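Rbsd/fucu transport protein family protein (PDB 4A34) binds L-fucose and, as a fucose mutarotase, probably interconverts the alpha and beta anomers of the sugar. Local coordinates at residues P11-L14 with K15-E19; S56-L60 with M61-S65. One frame throughout, in Å; residues are numbered along the deposited sequence.

Contact 1. Residues P11-L14 with K15-E19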
ATOM      1  N   PRO I  11     -12.962  12.498  14.706  1.00 29.45           N
ATOM      2  CA  PRO I  11     -13.079  12.645  13.250  1.00 29.22           C
ATOM      3  C   PRO I  11     -13.334  11.339  12.476  1.00 29.23           C
ATOM      4  O   PRO I  11     -14.161  11.328  11.565  1.00 28.91           O
ATOM      5  CB  PRO I  11     -11.731  13.252  12.863  1.00 29.29           C
ATOM      6  CG  PRO I  11     -11.347  14.050  14.064  1.00 28.99           C
ATOM      7  CD  PRO I  11     -11.811  13.254  15.235  1.00 29.11           C
ATOM      8  N   ASP I  12     -12.637  10.255  12.823  1.00 29.28           N
ATOM      9  CA  ASP I  12     -12.851   8.985  12.132  1.00 29.49           C
ATOM     10  C   ASP I  12     -14.166   8.322  12.541  1.00 29.73           C
ATOM     11  O   ASP I  12     -14.918   7.859  11.676  1.00 29.64           O
ATOM     12  CB  ASP I  12     -11.674   8.019  12.280  1.00 29.42           C
ATOM     13  CG  ASP I  12     -11.632   6.970  11.157  1.00 30.56           C
ATOM     14  OD1 ASP I  12     -11.976   7.305   9.992  1.00 29.71           O
ATOM     15  OD2 ASP I  12     -11.256   5.807  11.440  1.00 31.36           O
ATOM     16  N   LEU I  13     -14.465   8.311  13.842  1.00 30.04           N
ATOM     17  CA  LEU I  13     -15.757   7.799  14.320  1.00 30.41           C
ATOM     18  C   LEU I  13     -16.952   8.441  13.594  1.00 30.36           C
ATOM     19  O   LEU I  13     -17.881   7.739  13.201  1.00 30.49           O
ATOM     20  CB  LEU I  13     -15.908   7.925  15.849  1.00 30.21           C
ATOM     21  CG  LEU I  13     -17.296   7.584  16.422  1.00 30.28           C
ATOM     22  CD1 LEU I  13     -17.665   6.124  16.182  1.00 30.83           C
ATOM     23  CD2 LEU I  13     -17.410   7.920  17.901  1.00 30.08           C
ATOM     24  N   LEU I  14     -16.917   9.758  13.408  1.00 30.53           N
ATOM     25  CA  LEU I  14     -18.017  10.452  12.733  1.00 30.89           C
ATOM     26  C   LEU I  14     -18.154   9.998  11.281  1.00 30.85           C
ATOM     27  O   LEU I  14     -19.256   9.739  10.816  1.00 30.99           O
ATOM     28  CB  LEU I  14     -17.857  11.975  12.822  1.00 30.85           C
ATOM     29  CG  LEU I  14     -19.091  12.867  12.603  1.00 31.38           C
ATOM     30  CD1 LEU I  14     -20.406  12.204  12.993  1.00 31.61           C
ATOM     31  CD2 LEU I  14     -18.931  14.157  13.380  1.00 32.24           C
ATOM     32  N   LYS I  15     -17.029   9.883  10.585  1.00 30.85           N
ATOM     33  CA  LYS I  15     -17.012   9.324   9.240  1.00 30.93           C
ATOM     34  C   LYS I  15     -17.711   7.967   9.224  1.00 31.13           C
ATOM     35  O   LYS I  15     -18.608   7.726   8.400  1.00 31.58           O
ATOM     36  CB  LYS I  15     -15.571   9.178   8.733  1.00 30.66           C
ATOM     37  CG  LYS I  15     -15.465   8.711   7.301  1.00 30.36           C
ATOM     38  CD  LYS I  15     -14.014   8.607   6.867  1.00 30.84           C
ATOM     39  CE  LYS I  15     -13.875   8.061   5.448  1.00 30.68           C
ATOM     40  NZ  LYS I  15     -14.125   6.608   5.338  1.00 29.85           N
ATOM     41  N   THR I  16     -17.311   7.084  10.138  1.00 30.77           N
ATOM     42  CA  THR I  16     -17.839   5.727  10.126  1.00 30.43           C
ATOM     43  C   THR I  16     -19.304   5.659  10.567  1.00 30.63           C
ATOM     44  O   THR I  16     -20.075   4.889  10.007  1.00 30.50           O
ATOM     45  CB  THR I  16     -16.877   4.697  10.807  1.00 30.26           C
ATOM     46  OG1 THR I  16     -17.608   3.717  11.558  1.00 30.15           O
ATOM     47  CG2 THR I  16     -15.917   5.385  11.689  1.00 28.88           C
ATOM     48  N   LEU I  17     -19.702   6.501  11.515  1.00 30.99           N
ATOM     49  CA  LEU I  17     -21.122   6.659  11.833  1.00 31.49           C
ATOM     50  C   LEU I  17     -21.896   7.106  10.597  1.00 32.14           C
ATOM     51  O   LEU I  17     -23.023   6.660  10.361  1.00 32.04           O
ATOM     52  CB  LEU I  17     -21.325   7.677  12.956  1.00 31.26           C
ATOM     53  CG  LEU I  17     -20.988   7.293  14.397  1.00 31.38           C
ATOM     54  CD1 LEU I  17     -21.349   8.437  15.326  1.00 30.43           C
ATOM     55  CD2 LEU I  17     -21.698   6.020  14.835  1.00 31.38           C
ATOM     56  N   MET I  18     -21.276   7.992   9.816  1.00 32.85           N
ATOM     57  CA  MET I  18     -21.869   8.523   8.591  1.00 33.36           C
ATOM     58  C   MET I  18     -22.003   7.475   7.488  1.00 32.69           C
ATOM     59  O   MET I  18     -23.061   7.356   6.867  1.00 32.37           O
ATOM     60  CB  MET I  18     -21.053   9.716   8.089  1.00 34.34           C
ATOM     61  CG  MET I  18     -21.272  10.996   8.868  1.00 37.17           C
ATOM     62  SD  MET I  18     -22.876  11.678   8.416  1.00 47.79           S
ATOM     63  CE  MET I  18     -22.400  12.773   7.071  1.00 45.20           C
ATOM     64  N   GLU I  19     -20.935   6.716   7.244  1.00 32.25           N
ATOM     65  CA  GLU I  19     -20.934   5.746   6.148  1.00 32.12           C
ATOM     66  C   GLU I  19     -21.695   4.462   6.488  1.00 32.35           C
ATOM     67  O   GLU I  19     -21.938   3.630   5.614  1.00 32.61           O
ATOM     68  CB  GLU I  19     -19.513   5.449   5.654  1.00 31.78           C
ATOM     69  CG  GLU I  19     -18.618   4.785   6.661  1.00 31.85           C
ATOM     70  CD  GLU I  19     -17.135   4.919   6.337  1.00 31.37           C
ATOM     71  OE1 GLU I  19     -16.721   5.929   5.729  1.00 28.49           O
ATOM     72  OE2 GLU I  19     -16.382   4.004   6.718  1.00 31.70           O
TER
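Helix 11-19, the first helix of this RbsD/FucU-family chain, runs through both segments, and L13 meets L17 one turn further on along its buried side. With CG of L13 anti to the backbone N (chi1 172°) and CG of L17 beside its own N (chi1 -75°), CD1 of the first comes against CG of the second at 3.9 Å, the two side chains crossing at a slant. L13 also touches I43 of strand 42-45 and L53 of helix 50-60. Beneath them the backbone keeps i to i+4 bonding, L17 N reaching L13 O at 2.8 Å with an N-H...O angle of 168°. M18 N to L14 O is similar in length, 2.9 Å, but more bent, and the bond from K15 N to P11 O is weak. On the polar side, D12 OD1 approaches the aliphatic part of K15, 4.0 Å from CD. The K15 chain, extended up to its last torsion, bends there and puts NZ at E19 rather than at D12, whose OD1 is 5.2 Å from NZ. D12 and K15 also pack on K15 and D12 of a second subunit. E19 is held at both carboxylate oxygens: OE2 bonds Y119 OH, and OE1 accepts K15 NZ through its syn lone pair in a salt bridge of 2.7 Å.

Contact 2. Residues S56-L60 with M61-S65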
ATOM      1  N   SER I  56     -23.953  10.595  22.812  1.00 35.93           N
ATOM      2  CA  SER I  56     -23.627  11.306  21.577  1.00 35.76           C
ATOM      3  C   SER I  56     -24.031  10.508  20.347  1.00 35.69           C
ATOM      4  O   SER I  56     -24.549  11.059  19.379  1.00 35.70           O
ATOM      5  CB  SER I  56     -22.132  11.626  21.520  1.00 35.78           C
ATOM      6  OG  SER I  56     -21.736  12.442  22.607  1.00 35.51           O
ATOM      7  N   ILE I  57     -23.788   9.203  20.399  1.00 35.79           N
ATOM      8  CA  ILE I  57     -24.119   8.307  19.296  1.00 35.56           C
ATOM      9  C   ILE I  57     -25.633   8.174  19.150  1.00 35.94           C
ATOM     10  O   ILE I  57     -26.150   8.241  18.034  1.00 36.20           O
ATOM     11  CB  ILE I  57     -23.400   6.927  19.441  1.00 35.14           C
ATOM     12  CG1 ILE I  57     -21.887   7.119  19.277  1.00 34.39           C
ATOM     13  CG2 ILE I  57     -23.925   5.927  18.427  1.00 34.51           C
ATOM     14  CD1 ILE I  57     -21.062   5.865  19.373  1.00 32.48           C
ATOM     15  N   LEU I  58     -26.340   8.017  20.270  1.00 36.32           N
ATOM     16  CA  LEU I  58     -27.813   7.925  20.247  1.00 36.59           C
ATOM     17  C   LEU I  58     -28.466   9.210  19.719  1.00 36.91           C
ATOM     18  O   LEU I  58     -29.507   9.167  19.045  1.00 37.04           O
ATOM     19  CB  LEU I  58     -28.373   7.554  21.627  1.00 36.15           C
ATOM     20  CG  LEU I  58     -28.101   6.136  22.134  1.00 35.55           C
ATOM     21  CD1 LEU I  58     -28.618   5.982  23.539  1.00 35.72           C
ATOM     22  CD2 LEU I  58     -28.703   5.067  21.233  1.00 35.69           C
ATOM     23  N   TYR I  59     -27.828  10.343  20.009  1.00 37.02           N
ATOM     24  CA  TYR I  59     -28.243  11.648  19.489  1.00 37.29           C
ATOM     25  C   TYR I  59     -28.239  11.713  17.958  1.00 37.19           C
ATOM     26  O   TYR I  59     -29.144  12.297  17.355  1.00 37.38           O
ATOM     27  CB  TYR I  59     -27.328  12.737  20.061  1.00 37.61           C
ATOM     28  CG  TYR I  59     -27.689  14.148  19.667  1.00 38.60           C
ATOM     29  CD1 TYR I  59     -28.910  14.711  20.053  1.00 39.41           C
ATOM     30  CD2 TYR I  59     -26.801  14.935  18.924  1.00 39.20           C
ATOM     31  CE1 TYR I  59     -29.242  16.019  19.705  1.00 40.17           C
ATOM     32  CE2 TYR I  59     -27.125  16.250  18.563  1.00 39.69           C
ATOM     33  CZ  TYR I  59     -28.348  16.781  18.961  1.00 40.68           C
ATOM     34  OH  TYR I  59     -28.691  18.066  18.616  1.00 41.44           O
ATOM     35  N   LEU I  60     -27.227  11.106  17.335  1.00 36.94           N
ATOM     36  CA  LEU I  60     -27.035  11.210  15.888  1.00 36.31           C
ATOM     37  C   LEU I  60     -27.556  10.015  15.099  1.00 36.19           C
ATOM     38  O   LEU I  60     -27.970  10.166  13.948  1.00 36.15           O
ATOM     39  CB  LEU I  60     -25.561  11.429  15.558  1.00 36.15           C
ATOM     40  CG  LEU I  60     -24.806  12.653  16.091  1.00 36.22           C
ATOM     41  CD1 LEU I  60     -23.376  12.634  15.581  1.00 35.75           C
ATOM     42  CD2 LEU I  60     -25.471  13.964  15.724  1.00 35.33           C
ATOM     43  N   MET I  61     -27.542   8.837  15.718  1.00 35.91           N
ATOM     44  CA  MET I  61     -27.830   7.592  15.012  1.00 35.89           C
ATOM     45  C   MET I  61     -29.056   6.843  15.558  1.00 35.67           C
ATOM     46  O   MET I  61     -29.040   6.371  16.689  1.00 35.64           O
ATOM     47  CB  MET I  61     -26.591   6.691  15.046  1.00 35.94           C
ATOM     48  CG  MET I  61     -26.695   5.423  14.212  1.00 36.79           C
ATOM     49  SD  MET I  61     -25.376   4.251  14.604  1.00 39.92           S
ATOM     50  CE  MET I  61     -26.004   3.500  16.111  1.00 39.60           C
ATOM     51  N   PRO I  62     -30.117   6.717  14.741  1.00 35.55           N
ATOM     52  CA  PRO I  62     -31.319   5.995  15.139  1.00 35.63           C
ATOM     53  C   PRO I  62     -31.063   4.506  15.238  1.00 35.78           C
ATOM     54  O   PRO I  62     -30.190   3.979  14.541  1.00 35.84           O
ATOM     55  CB  PRO I  62     -32.287   6.259  13.985  1.00 35.75           C
ATOM     56  CG  PRO I  62     -31.740   7.441  13.282  1.00 35.76           C
ATOM     57  CD  PRO I  62     -30.265   7.298  13.401  1.00 35.43           C
ATOM     58  N   LEU I  63     -31.817   3.828  16.092  1.00 35.76           N
ATOM     59  CA  LEU I  63     -31.638   2.398  16.252  1.00 35.77           C
ATOM     60  C   LEU I  63     -32.605   1.641  15.360  1.00 35.89           C
ATOM     61  O   LEU I  63     -33.696   2.123  15.049  1.00 36.01           O
ATOM     62  CB  LEU I  63     -31.776   1.984  17.718  1.00 35.80           C
ATOM     63  CG  LEU I  63     -30.633   2.421  18.650  1.00 36.19           C
ATOM     64  CD1 LEU I  63     -31.006   2.205  20.091  1.00 34.97           C
ATOM     65  CD2 LEU I  63     -29.299   1.715  18.335  1.00 36.30           C
ATOM     66  N   ASP I  64     -32.176   0.460  14.937  1.00 35.95           N
ATOM     67  CA  ASP I  64     -32.931  -0.367  14.010  1.00 36.12           C
ATOM     68  C   ASP I  64     -34.234  -0.899  14.613  1.00 36.65           C
ATOM     69  O   ASP I  64     -34.228  -1.710  15.545  1.00 36.52           O
ATOM     70  CB  ASP I  64     -32.053  -1.527  13.532  1.00 35.81           C
ATOM     71  CG  ASP I  64     -32.545  -2.140  12.238  1.00 35.03           C
ATOM     72  OD1 ASP I  64     -33.610  -1.729  11.726  1.00 33.83           O
ATOM     73  OD2 ASP I  64     -31.855  -3.044  11.728  1.00 34.90           O
ATOM     74  N   SER I  65     -35.347  -0.440  14.049  1.00 37.39           N
ATOM     75  CA  SER I  65     -36.680  -0.852  14.478  1.00 38.06           C
ATOM     76  C   SER I  65     -37.121  -2.154  13.808  1.00 38.32           C
ATOM     77  O   SER I  65     -38.106  -2.764  14.214  1.00 38.72           O
ATOM     78  CB  SER I  65     -37.680   0.245  14.134  1.00 38.17           C
ATOM     79  OG  SER I  65     -37.915   0.265  12.735  1.00 38.84           O
TER
HETATM   80  O   HOH W   1     -31.096   6.781  18.667  1.00 18.01           O
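M61, the first residue to leave helical backbone angles after helix 50-60, still gives its N-H to I57 O at 2.8 Å; the donor is nearly in line with the carbonyl (C=O...N 169°), though the bond is bent at the hydrogen. Its side chain runs beside that of I57, both pointing the same way. CG is anti to the backbone N (chi1 -173°), and a bend at chi3 of 80° places the terminal methyl CE 3.9 Å from CG2 of I57; both residues also touch L135 of strand 133-136. A water links the M61 carbonyl to the last turn, donating to M61 O and to L58 O, each at 2.9 Å. This is the C-terminal end of a helix passing into an extended connection, which then lies beside the end of strand 133-136 and the residues after it, P62 bonding G138 and D64 bonding K136 through the backbone. P62 has its CD 3.7 Å from L60 O and packs on K3 of a second subunit. The L63 side chain reaches the helix with CD1, 3.8 Å from L58 CD2, the two chains crossing at a slant. Next, D64 OD1 is hydrogen-bonded to NE2 of H22, a residue of the fucose pocket, and to the backbone N of Y66, another.

Overall arrangement
Contact 1, within helix 11-19, precedes contact 2, which spans the end of helix 50-60 and the loop leading to strand 71-74; their centres are about 13 Å apart. Between them in sequence come strands 25-29 and 42-45 of the six-stranded mixed sheet. In space the two helices meet directly: L14 CD1 lies 4.0 Å from L60 CD1, and L17 CD1 lies 4.2 Å from I57 CG1. Helix 11-19 also meets the start of the loop, L17 CD2 lying 4.1 Å from M61 SD. The apolar side of contact 1 thus continues into contact 2. Both contacts also touch the same second subunit, so this helix pair contributes to an interface of the ten-chain assembly, while the loop of contact 2 leads on towards the fucose-pocket residue Y66.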